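Local coordinates for DyP2 (Amycolatopsis sp. ATCC 39116, PDB 4G2C), which is a multifunctional haem-containing dye-decolorising peroxidase from a lignin-reactive bacterium that also binds manganese(II), which it probably oxidises, at residues Glu213-Leu225 / Ala304-Thr316. Numbering follows the deposited sequence.
With MN (manganese (II) ion), chain D; HEM (protoporphyrin IX containing Fe), chain C.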
# COMPACT_ATOMS: atom_id res chain seq x y z
N GLU A 213 9.86 -4.82 -4.14
CA GLU A 213 9.43 -3.98 -5.26
C GLU A 213 10.58 -3.83 -6.27
O GLU A 213 11.67 -4.35 -6.04
CB GLU A 213 8.89 -2.63 -4.80
CG GLU A 213 9.84 -1.89 -3.88
CD GLU A 213 11.12 -1.49 -4.58
OE1 GLU A 213 12.21 -1.84 -4.07
OE2 GLU A 213 11.03 -0.82 -5.65
N HIS A 214 10.34 -3.13 -7.37
CA HIS A 214 11.30 -3.16 -8.48
C HIS A 214 12.68 -2.57 -8.20
O HIS A 214 13.64 -2.95 -8.86
CB HIS A 214 10.68 -2.62 -9.77
CG HIS A 214 9.76 -3.61 -10.43
ND1 HIS A 214 10.23 -4.74 -11.06
CD2 HIS A 214 8.41 -3.66 -10.52
CE1 HIS A 214 9.20 -5.45 -11.52
NE2 HIS A 214 8.09 -4.81 -11.20
N PHE A 215 12.80 -1.70 -7.21
CA PHE A 215 14.11 -1.15 -6.88
C PHE A 215 14.98 -2.17 -6.14
O PHE A 215 16.17 -1.92 -5.90
CB PHE A 215 14.01 0.14 -6.05
CG PHE A 215 13.32 1.27 -6.76
CD1 PHE A 215 13.34 1.37 -8.14
CD2 PHE A 215 12.65 2.24 -6.03
CE1 PHE A 215 12.70 2.42 -8.79
CE2 PHE A 215 12.01 3.30 -6.67
CZ PHE A 215 12.04 3.38 -8.06
N GLY A 216 14.37 -3.30 -5.79
CA GLY A 216 15.06 -4.39 -5.11
C GLY A 216 14.83 -4.51 -3.61
O GLY A 216 15.41 -5.38 -2.94
N TYR A 217 13.98 -3.66 -3.05
CA TYR A 217 13.85 -3.61 -1.59
C TYR A 217 12.63 -4.39 -1.10
O TYR A 217 11.55 -4.30 -1.69
CB TYR A 217 13.77 -2.16 -1.10
CG TYR A 217 15.01 -1.35 -1.35
CD1 TYR A 217 15.33 -0.92 -2.63
CD2 TYR A 217 15.86 -1.00 -0.30
CE1 TYR A 217 16.46 -0.17 -2.87
CE2 TYR A 217 17.01 -0.25 -0.53
CZ TYR A 217 17.30 0.17 -1.82
OH TYR A 217 18.44 0.91 -2.07
N VAL A 218 12.82 -5.14 -0.03
CA VAL A 218 11.71 -5.77 0.66
C VAL A 218 10.59 -4.75 0.83
O VAL A 218 10.80 -3.66 1.33
CB VAL A 218 12.14 -6.32 2.04
CG1 VAL A 218 10.92 -6.87 2.79
CG2 VAL A 218 13.18 -7.41 1.88
N ASP A 219 9.38 -5.08 0.40
CA ASP A 219 8.32 -4.11 0.53
C ASP A 219 7.16 -4.75 1.28
O ASP A 219 7.02 -5.96 1.28
CB ASP A 219 7.93 -3.53 -0.84
CG ASP A 219 7.19 -4.52 -1.71
OD1 ASP A 219 7.29 -5.75 -1.47
OD2 ASP A 219 6.48 -4.09 -2.64
N GLY A 220 6.35 -3.95 1.95
CA GLY A 220 5.24 -4.50 2.70
C GLY A 220 5.59 -5.32 3.93
O GLY A 220 4.94 -6.32 4.22
N ARG A 221 6.62 -4.90 4.67
CA ARG A 221 6.94 -5.54 5.95
C ARG A 221 6.09 -4.95 7.08
O ARG A 221 5.56 -5.67 7.93
CB ARG A 221 8.43 -5.33 6.28
CG ARG A 221 8.82 -5.77 7.70
CD ARG A 221 8.57 -7.26 7.89
NE ARG A 221 8.92 -7.75 9.22
CZ ARG A 221 8.10 -7.75 10.26
NH1 ARG A 221 6.87 -7.27 10.13
NH2 ARG A 221 8.49 -8.23 11.43
N SER A 222 5.96 -3.64 7.08
CA SER A 222 5.34 -2.92 8.19
C SER A 222 3.88 -2.63 7.89
O SER A 222 3.57 -1.76 7.08
CB SER A 222 6.07 -1.61 8.44
OG SER A 222 5.49 -0.89 9.52
N GLN A 223 3.00 -3.36 8.55
CA GLN A 223 1.56 -3.26 8.35
C GLN A 223 0.86 -3.02 9.68
O GLN A 223 1.25 -3.59 10.69
CB GLN A 223 1.03 -4.58 7.76
CG GLN A 223 1.49 -4.89 6.33
CD GLN A 223 0.74 -4.07 5.29
OE1 GLN A 223 -0.06 -3.19 5.62
NE2 GLN A 223 1.00 -4.36 4.02
N PRO A 224 -0.19 -2.18 9.67
CA PRO A 224 -1.11 -2.10 10.81
C PRO A 224 -1.80 -3.45 11.01
O PRO A 224 -2.28 -4.04 10.04
CB PRO A 224 -2.14 -1.06 10.36
CG PRO A 224 -2.10 -1.11 8.85
CD PRO A 224 -0.64 -1.35 8.53
N LEU A 225 -1.83 -3.96 12.24
CA LEU A 225 -2.50 -5.23 12.52
C LEU A 225 -3.83 -4.99 13.25
O LEU A 225 -3.84 -4.49 14.38
CB LEU A 225 -1.60 -6.17 13.32
CG LEU A 225 -0.23 -6.44 12.69
CD1 LEU A 225 0.62 -7.43 13.50
CD2 LEU A 225 -0.41 -6.93 11.24
N ALA A 304 23.86 4.01 0.55
CA ALA A 304 23.26 5.17 -0.10
C ALA A 304 21.81 4.87 -0.41
O ALA A 304 20.95 5.74 -0.25
CB ALA A 304 24.00 5.52 -1.38
N GLY A 305 21.55 3.64 -0.83
CA GLY A 305 20.22 3.18 -1.17
C GLY A 305 19.37 3.09 0.08
O GLY A 305 18.21 3.52 0.09
N ALA A 306 19.94 2.52 1.14
CA ALA A 306 19.29 2.46 2.44
C ALA A 306 18.87 3.85 2.93
O ALA A 306 17.84 3.99 3.58
CB ALA A 306 20.22 1.80 3.45
N MET A 307 19.67 4.87 2.61
CA MET A 307 19.34 6.23 3.06
C MET A 307 18.09 6.76 2.39
O MET A 307 17.37 7.57 2.97
CB MET A 307 20.50 7.20 2.81
CG MET A 307 21.70 7.05 3.73
SD MET A 307 23.09 8.10 3.20
CE MET A 307 24.42 7.42 4.20
N LEU A 308 17.83 6.31 1.16
CA LEU A 308 16.68 6.76 0.40
C LEU A 308 15.41 6.06 0.89
O LEU A 308 14.33 6.64 0.92
CB LEU A 308 16.85 6.46 -1.10
CG LEU A 308 18.11 7.02 -1.76
CD1 LEU A 308 18.24 6.55 -3.23
CD2 LEU A 308 18.10 8.52 -1.64
N VAL A 309 15.56 4.80 1.26
CA VAL A 309 14.42 3.98 1.61
C VAL A 309 14.20 3.87 3.14
O VAL A 309 13.07 3.91 3.61
CB VAL A 309 14.57 2.59 0.99
CG1 VAL A 309 13.53 1.63 1.56
CG2 VAL A 309 14.46 2.71 -0.54
N GLY A 310 15.30 3.77 3.90
CA GLY A 310 15.22 3.62 5.34
C GLY A 310 15.49 2.19 5.74
O GLY A 310 15.52 1.85 6.92
N ARG A 311 15.63 1.34 4.73
CA ARG A 311 16.06 -0.04 4.91
C ARG A 311 17.01 -0.41 3.77
O ARG A 311 16.93 0.16 2.69
CB ARG A 311 14.89 -1.01 4.89
CG ARG A 311 13.84 -0.88 5.98
CD ARG A 311 12.65 -1.86 5.69
NE ARG A 311 11.57 -1.81 6.68
CZ ARG A 311 11.43 -2.65 7.71
NH1 ARG A 311 12.31 -3.64 7.89
NH2 ARG A 311 10.41 -2.50 8.54
N PHE A 312 17.92 -1.34 4.02
CA PHE A 312 18.68 -1.98 2.95
C PHE A 312 17.76 -2.87 2.13
O PHE A 312 16.64 -3.19 2.53
CB PHE A 312 19.84 -2.80 3.54
CG PHE A 312 20.87 -1.97 4.23
CD1 PHE A 312 21.92 -1.41 3.53
CD2 PHE A 312 20.76 -1.69 5.59
CE1 PHE A 312 22.86 -0.63 4.16
CE2 PHE A 312 21.68 -0.91 6.23
CZ PHE A 312 22.74 -0.37 5.52
N GLU A 313 18.22 -3.30 0.97
CA GLU A 313 17.41 -4.17 0.13
C GLU A 313 16.79 -5.36 0.86
O GLU A 313 15.70 -5.82 0.49
CB GLU A 313 18.17 -4.58 -1.13
CG GLU A 313 18.14 -3.46 -2.16
CD GLU A 313 19.38 -3.45 -3.03
OE1 GLU A 313 19.61 -4.45 -3.76
OE2 GLU A 313 20.12 -2.42 -2.99
N ASP A 314 17.44 -5.81 1.94
CA ASP A 314 17.11 -7.10 2.54
C ASP A 314 16.03 -7.27 3.64
O ASP A 314 15.92 -8.36 4.17
CB ASP A 314 18.37 -7.88 2.96
CG ASP A 314 18.99 -7.35 4.23
OD1 ASP A 314 18.71 -6.19 4.55
OD2 ASP A 314 19.75 -8.10 4.90
N GLY A 315 15.28 -6.26 4.09
CA GLY A 315 15.66 -4.90 4.28
C GLY A 315 15.86 -4.72 5.80
O GLY A 315 14.92 -4.59 6.61
N THR A 316 17.13 -4.76 6.18
CA THR A 316 17.60 -4.31 7.48
C THR A 316 17.29 -2.82 7.68
O THR A 316 17.61 -1.99 6.81
CB THR A 316 19.11 -4.56 7.54
OG1 THR A 316 19.36 -5.92 7.19
CG2 THR A 316 19.67 -4.27 8.93
MN MN D . 21.59 -0.84 -3.49
CHA HEM C . 7.20 1.01 3.32
CHB HEM C . 8.67 1.20 -1.31
CHC HEM C . 4.80 3.88 -2.49
CHD HEM C . 3.78 4.33 2.22
C1A HEM C . 7.93 0.81 2.17
C2A HEM C . 9.13 0.01 2.07
C3A HEM C . 9.53 0.07 0.79
C4A HEM C . 8.60 0.89 0.05
CMA HEM C . 10.77 -0.62 0.19
CAA HEM C . 9.80 -0.75 3.25
CBA HEM C . 9.12 -2.11 3.42
CGA HEM C . 7.89 -2.03 4.29
O1A HEM C . 7.96 -1.53 5.43
O2A HEM C . 6.81 -2.47 3.86
C1B HEM C . 7.77 1.95 -2.06
C2B HEM C . 7.81 2.22 -3.49
C3B HEM C . 6.73 2.97 -3.80
C4B HEM C . 5.96 3.17 -2.59
CMB HEM C . 8.93 1.76 -4.46
CAB HEM C . 6.28 3.52 -5.17
CBB HEM C . 6.73 2.98 -6.31
C1C HEM C . 4.23 4.30 -1.31
C2C HEM C . 3.18 5.30 -1.18
C3C HEM C . 2.90 5.40 0.13
C4C HEM C . 3.75 4.49 0.85
CMC HEM C . 2.50 6.06 -2.34
CAC HEM C . 1.88 6.36 0.80
CBC HEM C . 1.45 7.47 0.18
C1D HEM C . 4.56 3.45 2.93
C2D HEM C . 4.37 3.17 4.33
C3D HEM C . 5.43 2.12 4.65
C4D HEM C . 6.15 1.89 3.44
CMD HEM C . 3.33 3.79 5.28
CAD HEM C . 5.73 1.47 5.99
CBD HEM C . 6.46 2.54 6.77
CGD HEM C . 6.62 1.96 8.14
O1D HEM C . 5.58 1.60 8.75
O2D HEM C . 7.79 1.82 8.59
NA HEM C . 7.63 1.32 0.93
NB HEM C . 6.63 2.54 -1.56
NC HEM C . 4.56 3.83 -0.05
ND HEM C . 5.61 2.68 2.45
FE HEM C . 6.26 2.72 0.41
O HOH W 1 21.09 -0.50 -1.25
O HOH W 2 13.49 -2.98 2.55
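The phenol ring of Y217 is sandwiched between E313 and V309. E313 CG lies 3.5 Å from the ring centroid, nearly on its normal, while V309 CG2 sits over the opposite face at 3.9 Å, giving a CH-pi contact on each side. With CG anti to its carbonyl carbon (chi1 -64°), Y217 sends the ring from the loop into a slot alongside helix 303-309, between G305 and V309. There the hydroxyl reaches the helix backbone, Y217 OH standing 3.0 Å from G305 CA; G305 has no side chain, and a CB at this place would collide with the hydroxyl. At the ring's edge, Y217 CE2 meets R311 O near the ring plane. The backbones are tied by one hydrogen bond, V218 N to E313 O (3.0 Å, 163° at the hydrogen), and by a water that donates to both V218 O and F312 O. V218 packs its CG2, 3.3 Å from G315 N, against the turn 312-315. Beyond the ring, E313 bends at chi2 and its carboxylate, tilted 59° from the ring plane, binds manganese through OE2 (2.2 Å), with E287 as second protein ligand. A water on the metal also hydrogen-bonds Y217 OH. On the haem side, Y217 CB lies 3.6 Å from HEM CMA, and S222 OG hydrogen-bonds HEM O1D at 2.6 Å, with a weak bond from S222 N to HEM O1A. Without the ring, as with an alanine here, E313 CG and V309 CG2 would probably face a gap and the manganese-bound water would lose its phenol partner. Touching a haem methyl at one end and a manganese-bound water at the other, Y217 bridges the two sites, an arrangement consistent with electron transfer from manganese to haem.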